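Local coordinates for protein LEOA (Escherichia coli, PDB 4AUR) that is a bacterial dynamin of enterotoxigenic E. coli that probably hydrolyses GTP and may be linked to secretion of the LT toxin, at residues 19-31 with 555-569. Sequence-based numbering, arbitrary orientation.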
ATOM      1  N   LEU A  19       9.074   1.667  24.386  1.00 24.44           N
ATOM      2  CA  LEU A  19      10.308   1.321  23.694  1.00 24.50           C
ATOM      3  C   LEU A  19      10.037   1.041  22.203  1.00 23.95           C
ATOM      4  O   LEU A  19      10.829   1.408  21.357  1.00 24.39           O
ATOM      5  CB  LEU A  19      11.031   0.150  24.368  1.00 23.81           C
ATOM      6  CG  LEU A  19      11.646   0.413  25.749  1.00 24.18           C
ATOM      7  CD1 LEU A  19      12.029  -0.891  26.438  1.00 25.74           C
ATOM      8  CD2 LEU A  19      12.866   1.294  25.693  1.00 24.13           C
ATOM      9  N   GLN A  20       8.919   0.407  21.884  1.00 24.68           N
ATOM     10  CA  GLN A  20       8.567   0.163  20.485  1.00 25.06           C
ATOM     11  C   GLN A  20       8.270   1.472  19.797  1.00 24.24           C
ATOM     12  O   GLN A  20       8.565   1.654  18.632  1.00 22.57           O
ATOM     13  CB  GLN A  20       7.337  -0.715  20.388  1.00 26.81           C
ATOM     14  CG  GLN A  20       7.549  -2.142  20.886  1.00 28.45           C
ATOM     15  CD  GLN A  20       6.261  -2.746  21.403  1.00 29.97           C
ATOM     16  OE1 GLN A  20       5.164  -2.256  21.113  1.00 31.51           O
ATOM     17  NE2 GLN A  20       6.381  -3.811  22.173  1.00 31.58           N
ATOM     18  N   LEU A  21       7.667   2.392  20.538  1.00 25.36           N
ATOM     19  CA  LEU A  21       7.455   3.736  20.040  1.00 23.97           C
ATOM     20  C   LEU A  21       8.768   4.366  19.665  1.00 23.66           C
ATOM     21  O   LEU A  21       8.918   4.888  18.582  1.00 26.81           O
ATOM     22  CB  LEU A  21       6.734   4.583  21.078  1.00 24.31           C
ATOM     23  CG  LEU A  21       6.193   5.915  20.570  1.00 24.26           C
ATOM     24  CD1 LEU A  21       5.338   5.657  19.344  1.00 25.09           C
ATOM     25  CD2 LEU A  21       5.406   6.633  21.643  1.00 23.68           C
ATOM     26  N   ARG A  22       9.742   4.294  20.558  1.00 25.21           N
ATOM     27  CA  ARG A  22      11.101   4.782  20.279  1.00 24.08           C
ATOM     28  C   ARG A  22      11.684   4.182  19.021  1.00 22.46           C
ATOM     29  O   ARG A  22      12.326   4.864  18.263  1.00 21.62           O
ATOM     30  CB  ARG A  22      12.020   4.496  21.460  1.00 25.34           C
ATOM     31  CG  ARG A  22      12.910   5.680  21.800  1.00 27.58           C
ATOM     32  CD  ARG A  22      13.503   5.565  23.191  1.00 29.45           C
ATOM     33  NE  ARG A  22      14.330   4.373  23.327  1.00 31.19           N
ATOM     34  CZ  ARG A  22      15.044   4.073  24.395  1.00 32.11           C
ATOM     35  NH1 ARG A  22      15.062   4.872  25.454  1.00 34.98           N
ATOM     36  NH2 ARG A  22      15.746   2.963  24.405  1.00 34.88           N
ATOM     37  N   GLY A  23      11.448   2.897  18.811  1.00 22.66           N
ATOM     38  CA  GLY A  23      11.928   2.202  17.629  1.00 22.60           C
ATOM     39  C   GLY A  23      11.237   2.715  16.392  1.00 22.91           C
ATOM     40  O   GLY A  23      11.832   2.791  15.331  1.00 23.16           O
HETATM   41  N   MSE A  24       9.972   3.079  16.527  1.00 23.43           N
HETATM   42  CA  MSE A  24       9.198   3.519  15.391  1.00 24.13           C
HETATM   43  C   MSE A  24       9.706   4.872  15.033  1.00 24.49           C
HETATM   44  O   MSE A  24       9.770   5.196  13.848  1.00 25.00           O
HETATM   45  CB  MSE A  24       7.708   3.529  15.712  1.00 25.41           C
HETATM   46  CG  MSE A  24       7.149   2.126  15.705  1.00 26.44           C
HETATM   47 SE   MSE A  24       5.183   2.253  15.875  0.90 33.21          SE
HETATM   48  CE  MSE A  24       4.854   1.399  17.608  1.00 28.13           C
ATOM     49  N   LEU A  25      10.105   5.670  16.036  1.00 24.19           N
ATOM     50  CA  LEU A  25      10.649   7.019  15.783  1.00 23.72           C
ATOM     51  C   LEU A  25      11.975   7.021  15.065  1.00 23.77           C
ATOM     52  O   LEU A  25      12.215   7.850  14.201  1.00 22.88           O
ATOM     53  CB  LEU A  25      10.837   7.763  17.080  1.00 24.59           C
ATOM     54  CG  LEU A  25       9.524   8.272  17.664  1.00 25.73           C
ATOM     55  CD1 LEU A  25       9.629   8.487  19.167  1.00 25.58           C
ATOM     56  CD2 LEU A  25       9.089   9.550  16.967  1.00 24.86           C
ATOM     57  N   GLU A  26      12.855   6.108  15.448  1.00 24.55           N
ATOM     58  CA  GLU A  26      14.127   5.947  14.757  1.00 25.40           C
ATOM     59  C   GLU A  26      13.943   5.688  13.251  1.00 26.28           C
ATOM     60  O   GLU A  26      14.771   6.110  12.453  1.00 27.86           O
ATOM     61  CB  GLU A  26      14.925   4.789  15.357  1.00 25.92           C
ATOM     62  CG  GLU A  26      15.452   5.019  16.760  1.00 25.91           C
ATOM     63  CD  GLU A  26      16.316   3.868  17.260  1.00 27.11           C
ATOM     64  OE1 GLU A  26      16.038   2.690  16.924  1.00 26.23           O
ATOM     65  OE2 GLU A  26      17.285   4.148  18.011  1.00 29.08           O
HETATM   66  N   MSE A  27      12.883   4.976  12.871  1.00 25.39           N
HETATM   67  CA  MSE A  27      12.661   4.628  11.474  1.00 24.21           C
HETATM   68  C   MSE A  27      12.117   5.803  10.726  1.00 24.51           C
HETATM   69  O   MSE A  27      12.561   6.054   9.621  1.00 25.99           O
HETATM   70  CB  MSE A  27      11.731   3.448  11.347  1.00 23.84           C
HETATM   71  CG  MSE A  27      12.389   2.225  11.936  1.00 25.18           C
HETATM   72 SE   MSE A  27      13.876   1.559  10.837  0.98 30.28          SE
HETATM   73  CE  MSE A  27      15.418   2.497  11.629  1.00 30.78           C
ATOM     74  N   LEU A  28      11.175   6.543  11.300  1.00 23.74           N
ATOM     75  CA  LEU A  28      10.739   7.808  10.691  1.00 24.30           C
ATOM     76  C   LEU A  28      11.928   8.735  10.474  1.00 25.72           C
ATOM     77  O   LEU A  28      12.102   9.311   9.405  1.00 26.88           O
ATOM     78  CB  LEU A  28       9.710   8.529  11.566  1.00 23.50           C
ATOM     79  CG  LEU A  28       8.407   7.785  11.844  1.00 22.87           C
ATOM     80  CD1 LEU A  28       7.490   8.612  12.691  1.00 22.58           C
ATOM     81  CD2 LEU A  28       7.683   7.408  10.563  1.00 23.47           C
ATOM     82  N   GLY A  29      12.763   8.880  11.491  1.00 27.73           N
ATOM     83  CA  GLY A  29      13.961   9.698  11.356  1.00 28.65           C
ATOM     84  C   GLY A  29      14.725   9.215  10.146  1.00 28.53           C
ATOM     85  O   GLY A  29      15.219  10.003   9.349  1.00 29.34           O
ATOM     86  N   GLU A  30      14.780   7.907   9.985  1.00 28.65           N
ATOM     87  CA  GLU A  30      15.525   7.339   8.897  1.00 31.05           C
ATOM     88  C   GLU A  30      14.950   7.688   7.522  1.00 30.53           C
ATOM     89  O   GLU A  30      15.689   7.710   6.558  1.00 30.59           O
ATOM     90  CB  GLU A  30      15.619   5.839   9.076  1.00 32.66           C
ATOM     91  CG  GLU A  30      16.621   5.161   8.159  1.00 37.07           C
ATOM     92  CD  GLU A  30      18.064   5.467   8.487  1.00 38.96           C
ATOM     93  OE1 GLU A  30      18.443   5.410   9.684  1.00 38.77           O
ATOM     94  OE2 GLU A  30      18.812   5.741   7.518  1.00 40.81           O
HETATM   95  N   MSE A  31      13.657   7.990   7.433  1.00 28.43           N
HETATM   96  CA  MSE A  31      13.052   8.388   6.165  1.00 27.14           C
HETATM   97  C   MSE A  31      12.890   9.893   6.129  1.00 28.40           C
HETATM   98  O   MSE A  31      12.111  10.439   5.352  1.00 27.11           O
HETATM   99  CB  MSE A  31      11.806   7.545   5.863  1.00 27.81           C
HETATM  100  CG  MSE A  31      10.751   7.560   6.934  1.00 29.15           C
HETATM  101 SE   MSE A  31       9.426   6.101   6.771  0.93 33.29          SE
HETATM  102  CE  MSE A  31       8.351   7.133   5.505  1.00 29.19           C
ATOM    103  N   LYS A 555      14.993   1.660   0.056  1.00 27.12           N
ATOM    104  CA  LYS A 555      15.272   2.149   1.408  1.00 27.87           C
ATOM    105  C   LYS A 555      13.969   2.087   2.168  1.00 24.36           C
ATOM    106  O   LYS A 555      13.903   1.450   3.183  1.00 23.99           O
ATOM    107  CB  LYS A 555      15.916   3.554   1.438  1.00 32.10           C
ATOM    108  CG  LYS A 555      14.946   4.756   1.570  1.00 39.64           C
ATOM    109  CD  LYS A 555      15.641   6.108   1.915  1.00 47.55           C
ATOM    110  CE  LYS A 555      14.675   7.309   1.970  1.00 48.69           C
ATOM    111  NZ  LYS A 555      15.177   8.434   2.834  1.00 49.52           N
ATOM    112  N   LEU A 556      12.912   2.675   1.635  1.00 22.52           N
ATOM    113  CA  LEU A 556      11.633   2.692   2.327  1.00 20.38           C
ATOM    114  C   LEU A 556      11.084   1.308   2.665  1.00 19.62           C
ATOM    115  O   LEU A 556      10.416   1.155   3.672  1.00 20.05           O
ATOM    116  CB  LEU A 556      10.590   3.463   1.515  1.00 19.92           C
ATOM    117  CG  LEU A 556      10.813   4.958   1.338  1.00 19.88           C
ATOM    118  CD1 LEU A 556       9.767   5.515   0.402  1.00 20.21           C
ATOM    119  CD2 LEU A 556      10.746   5.705   2.640  1.00 19.99           C
ATOM    120  N   SER A 557      11.325   0.305   1.832  1.00 18.57           N
ATOM    121  CA  SER A 557      10.723  -0.984   2.083  1.00 18.94           C
ATOM    122  C   SER A 557      11.436  -1.683   3.241  1.00 18.76           C
ATOM    123  O   SER A 557      10.798  -2.247   4.119  1.00 20.56           O
ATOM    124  CB  SER A 557      10.742  -1.856   0.836  1.00 19.24           C
ATOM    125  OG  SER A 557      12.083  -2.153   0.497  1.00 20.32           O
ATOM    126  N   LEU A 558      12.755  -1.631   3.221  1.00 17.44           N
ATOM    127  CA  LEU A 558      13.571  -2.112   4.277  1.00 17.09           C
ATOM    128  C   LEU A 558      13.156  -1.450   5.567  1.00 17.80           C
ATOM    129  O   LEU A 558      13.077  -2.102   6.617  1.00 18.63           O
ATOM    130  CB  LEU A 558      15.025  -1.768   3.980  1.00 17.47           C
ATOM    131  CG  LEU A 558      15.664  -2.296   2.694  1.00 17.49           C
ATOM    132  CD1 LEU A 558      17.046  -1.728   2.509  1.00 18.11           C
ATOM    133  CD2 LEU A 558      15.765  -3.797   2.695  1.00 17.84           C
ATOM    134  N   ILE A 559      12.907  -0.150   5.484  1.00 17.41           N
ATOM    135  CA  ILE A 559      12.416   0.610   6.608  1.00 18.44           C
ATOM    136  C   ILE A 559      11.027   0.183   7.103  1.00 19.29           C
ATOM    137  O   ILE A 559      10.835   0.019   8.308  1.00 19.96           O
ATOM    138  CB  ILE A 559      12.433   2.123   6.336  1.00 18.45           C
ATOM    139  CG1 ILE A 559      13.877   2.605   6.158  1.00 18.08           C
ATOM    140  CG2 ILE A 559      11.848   2.848   7.534  1.00 18.39           C
ATOM    141  CD1 ILE A 559      13.981   4.061   5.831  1.00 17.94           C
ATOM    142  N   GLN A 560      10.072  -0.014   6.197  1.00 19.55           N
ATOM    143  CA  GLN A 560       8.720  -0.382   6.600  1.00 19.74           C
ATOM    144  C   GLN A 560       8.626  -1.822   7.152  1.00 21.71           C
ATOM    145  O   GLN A 560       7.701  -2.184   7.897  1.00 22.34           O
ATOM    146  CB  GLN A 560       7.790  -0.199   5.424  1.00 19.76           C
ATOM    147  CG  GLN A 560       6.334  -0.506   5.708  1.00 19.72           C
ATOM    148  CD  GLN A 560       5.990  -1.958   5.516  1.00 19.74           C
ATOM    149  OE1 GLN A 560       6.694  -2.685   4.832  1.00 21.44           O
ATOM    150  NE2 GLN A 560       4.903  -2.383   6.107  1.00 19.35           N
ATOM    151  N   THR A 561       9.568  -2.664   6.775  1.00 22.77           N
ATOM    152  CA  THR A 561       9.554  -4.013   7.255  1.00 23.26           C
ATOM    153  C   THR A 561       9.728  -3.961   8.756  1.00 23.99           C
ATOM    154  O   THR A 561       9.021  -4.645   9.493  1.00 24.83           O
ATOM    155  CB  THR A 561      10.691  -4.814   6.632  1.00 24.07           C
ATOM    156  OG1 THR A 561      10.491  -4.897   5.217  1.00 24.66           O
ATOM    157  CG2 THR A 561      10.721  -6.234   7.212  1.00 25.67           C
ATOM    158  N   GLN A 562      10.668  -3.125   9.193  1.00 24.46           N
ATOM    159  CA  GLN A 562      10.936  -2.888  10.606  1.00 24.06           C
ATOM    160  C   GLN A 562       9.759  -2.228  11.308  1.00 22.28           C
ATOM    161  O   GLN A 562       9.403  -2.596  12.377  1.00 20.31           O
ATOM    162  CB  GLN A 562      12.170  -2.015  10.728  1.00 25.81           C
ATOM    163  CG  GLN A 562      12.672  -1.789  12.140  1.00 28.97           C
ATOM    164  CD  GLN A 562      13.237  -3.036  12.796  1.00 31.96           C
ATOM    165  OE1 GLN A 562      13.462  -3.036  13.998  1.00 38.38           O
ATOM    166  NE2 GLN A 562      13.470  -4.103  12.015  1.00 33.25           N
ATOM    167  N   LEU A 563       9.160  -1.225  10.693  1.00 23.60           N
ATOM    168  CA  LEU A 563       7.984  -0.580  11.266  1.00 21.96           C
ATOM    169  C   LEU A 563       6.867  -1.582  11.454  1.00 21.74           C
ATOM    170  O   LEU A 563       6.214  -1.594  12.493  1.00 22.38           O
ATOM    171  CB  LEU A 563       7.498   0.576  10.384  1.00 21.05           C
ATOM    172  CG  LEU A 563       8.364   1.836  10.428  1.00 20.69           C
ATOM    173  CD1 LEU A 563       8.007   2.793   9.292  1.00 20.04           C
ATOM    174  CD2 LEU A 563       8.242   2.528  11.783  1.00 20.66           C
ATOM    175  N   ALA A 564       6.634  -2.429  10.465  1.00 21.31           N
ATOM    176  CA  ALA A 564       5.541  -3.370  10.587  1.00 21.75           C
ATOM    177  C   ALA A 564       5.773  -4.288  11.796  1.00 23.29           C
ATOM    178  O   ALA A 564       4.839  -4.624  12.542  1.00 22.76           O
ATOM    179  CB  ALA A 564       5.369  -4.161   9.308  1.00 21.27           C
ATOM    180  N   GLN A 565       7.029  -4.675  11.984  1.00 24.61           N
ATOM    181  CA  GLN A 565       7.421  -5.458  13.122  1.00 26.27           C
ATOM    182  C   GLN A 565       7.129  -4.742  14.425  1.00 26.46           C
ATOM    183  O   GLN A 565       6.639  -5.348  15.388  1.00 29.19           O
ATOM    184  CB  GLN A 565       8.895  -5.796  13.033  1.00 28.28           C
ATOM    185  CG  GLN A 565       9.450  -6.473  14.262  1.00 32.75           C
ATOM    186  CD  GLN A 565      10.817  -7.084  14.017  1.00 39.37           C
ATOM    187  OE1 GLN A 565      11.785  -6.789  14.741  1.00 43.48           O
ATOM    188  NE2 GLN A 565      10.914  -7.942  12.991  1.00 39.06           N
ATOM    189  N   LEU A 566       7.427  -3.458  14.476  1.00 25.61           N
ATOM    190  CA  LEU A 566       7.310  -2.726  15.732  1.00 26.79           C
ATOM    191  C   LEU A 566       5.865  -2.503  16.100  1.00 26.86           C
ATOM    192  O   LEU A 566       5.529  -2.237  17.250  1.00 27.70           O
ATOM    193  CB  LEU A 566       8.041  -1.391  15.632  1.00 26.16           C
ATOM    194  CG  LEU A 566       9.566  -1.526  15.524  1.00 25.11           C
ATOM    195  CD1 LEU A 566      10.190  -0.243  15.036  1.00 24.61           C
ATOM    196  CD2 LEU A 566      10.180  -1.935  16.848  1.00 26.60           C
HETATM  197  N   MSE A 567       5.022  -2.659  15.103  1.00 28.78           N
HETATM  198  CA  MSE A 567       3.651  -2.244  15.150  1.00 32.20           C
HETATM  199  C   MSE A 567       2.739  -3.385  15.492  1.00 35.95           C
HETATM  200  O   MSE A 567       1.587  -3.169  15.813  1.00 38.50           O
HETATM  201  CB  MSE A 567       3.469  -1.656  13.745  1.00 32.99           C
HETATM  202  CG  MSE A 567       2.146  -0.989  13.510  1.00 34.73           C
HETATM  203 SE   MSE A 567       2.213   0.858  14.160  0.79 38.34          SE
HETATM  204  CE  MSE A 567       0.656   1.241  13.018  1.00 37.35           C
ATOM    205  N   VAL A 568       3.241  -4.615  15.447  1.00 44.24           N
ATOM    206  CA  VAL A 568       2.420  -5.794  15.725  1.00 48.61           C
ATOM    207  C   VAL A 568       1.881  -5.726  17.152  1.00 55.39           C
ATOM    208  O   VAL A 568       0.663  -5.869  17.366  1.00 55.07           O
ATOM    209  CB  VAL A 568       3.199  -7.120  15.483  1.00 50.24           C
ATOM    210  CG1 VAL A 568       2.629  -8.278  16.298  1.00 50.37           C
ATOM    211  CG2 VAL A 568       3.195  -7.483  14.005  1.00 49.49           C
ATOM    212  N   PRO A 569       2.780  -5.517  18.137  1.00 60.29           N
ATOM    213  CA  PRO A 569       2.264  -5.387  19.498  1.00 63.60           C
ATOM    214  C   PRO A 569       1.159  -4.325  19.614  1.00 68.93           C
ATOM    215  O   PRO A 569       0.139  -4.573  20.262  1.00 74.11           O
ATOM    216  CB  PRO A 569       3.500  -4.994  20.315  1.00 62.61           C
ATOM    217  CG  PRO A 569       4.689  -5.407  19.508  1.00 60.57           C
ATOM    218  CD  PRO A 569       4.248  -5.687  18.102  1.00 60.02           C
TER
HETATM  219  O   HOH W   1      12.233   9.842   2.177  1.00 40.33           O
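M24 and M27 both set CG beside the backbone N (chi1 -76° and -65°). In M24 this aims CG at L566, 3.6 Å from its CB. The M24 and L566 chains lie alongside, running opposite ways. M24 stays extended at chi2, and further out its SE meets SE of M567, with the M24 chain lying across that of M567. M27 is bent at chi2, and this turn, added to its chi1, brings SE over the aliphatic part of Q562, 3.8 Å from CG. Separately, CB of M27 packs against CD2 of L563 at 3.6 Å. L566 also lies on the backbone of G23, which has no side chain, and touches its C and O through CD1. CG2 of I559 faces M27 CB, and its CD1 touches CG of E30 at 3.7 Å. M31, just past the helix, closes the row with CB 3.9 Å from CD2 of L556. One water accepts a weak bond from K555 NZ and donates to M31 O at 3.2 Å. At the far end, the amide of Q20 lies against CB and CG of P569, which is poorly ordered.

The helices are nearly antiparallel, at 164°, with axes 9.4 Å apart. The contact joins helix 3-30 to helix 547-567. The two ends of the chain thus pack together beside the long helix 275-343, which L21 and M567 both touch. Such a bundle is consistent with the helical part of a dynamin-like protein. Apolar packing dominates, which implies that shape and hydrophobic burial, rather than direct polar pairing, hold these helices together.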